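Local coordinates for protein acetyltransferase PA1377 (PDB 2VI7) that probably transfers an acetyl group to an amine, as a GCN5-related N-acetyltransferase (GNAT), at residues L125-D130 with A136-F141. Sequence-based numbering, arbitrary orientation.
Sequences LTVYTD and ALYRKF. With SO4 (sulfate ion), chain E.
Leu125 and Val127 of strand 122-128 receive the ring of Tyr138 from helix 132-140, packing helix against sheet in the GNAT fold. Alternate strand residues face the helix, and both are branched aliphatics suited to an aromatic surface. Leu125 makes the CH-pi contact: its CD2 methyl lies over one face of the Tyr138 ring, 3.6 Å from the centroid and 18° off the ring normal. Its CG stands between the backbone N and the carbonyl carbon (chi1 71°), which, with chi2 at 70°, brings CD2 up to the ring. Val127 works at the edge instead, where its CB comes 3.7 Å from Tyr138 CE2 and CG2 lies in the ring plane. No hydrogen bond joins the two segments. Tyrosine nevertheless suits this buried place, because its hydroxyl oxygen accepts a hydrogen bond from Val93 N on strand 86-95, while Leu107 of helix 102-117 also touches the side chain. Many GNAT enzymes use a tyrosine here as general acid; Tyr138 could do the same. Next along the helix, exposed Arg139 meets a sulfate, probably from the crystallisation liquor, which is also hydrogen-bonded to Thr145 OG1. Arg139 NE donates to sulfate O1 at 2.9 Å, with O1 at the guanidinium edge, in its plane.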
loop_
_atom_site.group_PDB
_atom_site.type_symbol
_atom_site.label_atom_id
_atom_site.label_comp_id
_atom_site.label_asym_id
_atom_site.label_seq_id
_atom_site.Cartn_x
_atom_site.Cartn_y
_atom_site.Cartn_z
ATOM N N LEU A 125 2.229 0.001 -9.784
ATOM C CA LEU A 125 1.439 1.207 -9.993
ATOM C C LEU A 125 -0.032 0.852 -10.109
ATOM O O LEU A 125 -0.387 -0.314 -10.241
ATOM C CB LEU A 125 1.891 1.936 -11.269
ATOM C CG LEU A 125 1.584 1.338 -12.653
ATOM C CD1 LEU A 125 0.100 1.415 -12.959
ATOM C CD2 LEU A 125 2.354 2.117 -13.705
ATOM N N THR A 126 -0.889 1.862 -10.034
ATOM C CA THR A 126 -2.324 1.655 -10.187
ATOM C C THR A 126 -2.717 2.770 -11.133
ATOM O O THR A 126 -2.101 3.826 -11.133
ATOM C CB THR A 126 -3.113 1.805 -8.849
ATOM O OG1 THR A 126 -2.862 3.095 -8.282
ATOM C CG2 THR A 126 -2.732 0.712 -7.861
ATOM N N VAL A 127 -3.717 2.520 -11.959
ATOM C CA VAL A 127 -4.177 3.512 -12.919
ATOM C C VAL A 127 -5.679 3.304 -13.118
ATOM O O VAL A 127 -6.173 2.175 -13.113
ATOM C CB VAL A 127 -3.386 3.380 -14.284
ATOM C CG1 VAL A 127 -3.402 1.965 -14.776
ATOM C CG2 VAL A 127 -4.011 4.212 -15.351
ATOM N N TYR A 128 -6.419 4.394 -13.262
ATOM C CA TYR A 128 -7.861 4.292 -13.460
ATOM C C TYR A 128 -8.174 3.513 -14.727
ATOM O O TYR A 128 -7.595 3.784 -15.769
ATOM C CB TYR A 128 -8.448 5.693 -13.513
ATOM C CG TYR A 128 -8.354 6.379 -12.166
ATOM C CD1 TYR A 128 -7.776 7.638 -12.031
ATOM C CD2 TYR A 128 -8.831 5.750 -11.010
ATOM C CE1 TYR A 128 -7.674 8.258 -10.775
ATOM C CE2 TYR A 128 -8.728 6.358 -9.752
ATOM C CZ TYR A 128 -8.150 7.612 -9.644
ATOM O OH TYR A 128 -8.044 8.224 -8.411
ATOM N N THR A 129 -9.091 2.550 -14.635
ATOM C CA THR A 129 -9.440 1.697 -15.777
ATOM C C THR A 129 -9.848 2.383 -17.077
ATOM O O THR A 129 -9.728 1.788 -18.153
ATOM C CB THR A 129 -10.563 0.694 -15.430
ATOM O OG1 THR A 129 -11.746 1.408 -15.059
ATOM C CG2 THR A 129 -10.138 -0.213 -14.309
ATOM N N ASP A 130 -10.314 3.625 -17.000
ATOM C CA ASP A 130 -10.739 4.335 -18.206
ATOM C C ASP A 130 -9.734 5.374 -18.704
ATOM O O ASP A 130 -10.040 6.148 -19.615
ATOM C CB ASP A 130 -12.102 4.995 -17.961
ATOM C CG ASP A 130 -12.043 6.121 -16.935
ATOM O OD1 ASP A 130 -10.993 6.285 -16.274
ATOM O OD2 ASP A 130 -13.058 6.845 -16.786
ATOM N N ALA A 136 -1.662 3.132 -21.929
ATOM C CA ALA A 136 -0.828 2.926 -23.102
ATOM C C ALA A 136 0.617 3.244 -22.745
ATOM O O ALA A 136 1.536 2.557 -23.188
ATOM C CB ALA A 136 -1.305 3.822 -24.254
ATOM N N LEU A 137 0.805 4.285 -21.937
ATOM C CA LEU A 137 2.136 4.699 -21.504
ATOM C C LEU A 137 2.811 3.632 -20.630
ATOM O O LEU A 137 3.960 3.258 -20.870
ATOM C CB LEU A 137 2.055 6.026 -20.735
ATOM C CG LEU A 137 3.355 6.496 -20.066
ATOM C CD1 LEU A 137 4.390 6.784 -21.124
ATOM C CD2 LEU A 137 3.105 7.744 -19.246
ATOM N N TYR A 138 2.097 3.143 -19.622
ATOM C CA TYR A 138 2.639 2.137 -18.726
ATOM C C TYR A 138 2.896 0.834 -19.467
ATOM O O TYR A 138 3.866 0.143 -19.187
ATOM C CB TYR A 138 1.688 1.928 -17.548
ATOM C CG TYR A 138 1.382 3.223 -16.805
ATOM C CD1 TYR A 138 2.384 4.165 -16.569
ATOM C CD2 TYR A 138 0.096 3.506 -16.338
ATOM C CE1 TYR A 138 2.115 5.357 -15.891
ATOM C CE2 TYR A 138 -0.186 4.700 -15.651
ATOM C CZ TYR A 138 0.831 5.621 -15.435
ATOM O OH TYR A 138 0.572 6.808 -14.783
ATOM N N ARG A 139 2.028 0.498 -20.415
ATOM C CA ARG A 139 2.209 -0.721 -21.204
ATOM C C ARG A 139 3.434 -0.576 -22.107
ATOM O O ARG A 139 4.146 -1.544 -22.352
ATOM C CB ARG A 139 0.970 -0.999 -22.056
ATOM C CG ARG A 139 -0.165 -1.614 -21.281
ATOM C CD ARG A 139 -1.406 -1.740 -22.133
ATOM N NE ARG A 139 -2.451 -2.495 -21.443
ATOM C CZ ARG A 139 -3.712 -2.561 -21.852
ATOM N NH1 ARG A 139 -4.094 -1.914 -22.944
ATOM N NH2 ARG A 139 -4.592 -3.284 -21.180
ATOM N N LYS A 140 3.666 0.633 -22.608
ATOM C CA LYS A 140 4.821 0.909 -23.453
ATOM C C LYS A 140 6.106 0.582 -22.688
ATOM O O LYS A 140 7.075 0.097 -23.273
ATOM C CB LYS A 140 4.836 2.386 -23.851
ATOM C CG LYS A 140 6.186 2.880 -24.346
ATOM C CD LYS A 140 6.199 4.380 -24.559
ATOM C CE LYS A 140 7.628 4.911 -24.664
ATOM N NZ LYS A 140 8.451 4.200 -25.692
ATOM N N PHE A 141 6.108 0.849 -21.381
ATOM C CA PHE A 141 7.280 0.605 -20.536
ATOM C C PHE A 141 7.361 -0.758 -19.858
ATOM O O PHE A 141 8.113 -0.927 -18.903
ATOM C CB PHE A 141 7.424 1.706 -19.469
ATOM C CG PHE A 141 7.975 3.012 -20.003
ATOM C CD1 PHE A 141 7.124 3.996 -20.516
ATOM C CD2 PHE A 141 9.353 3.233 -20.053
ATOM C CE1 PHE A 141 7.639 5.175 -21.075
ATOM C CE2 PHE A 141 9.879 4.413 -20.612
ATOM C CZ PHE A 141 9.024 5.383 -21.124
HETATM S S SO4 E . -1.985 -5.945 -20.113
HETATM O O1 SO4 E . -2.139 -4.623 -19.483
HETATM O O2 SO4 E . -1.302 -6.872 -19.189
HETATM O O3 SO4 E . -3.320 -6.499 -20.459
HETATM O O4 SO4 E . -1.161 -5.757 -21.312
#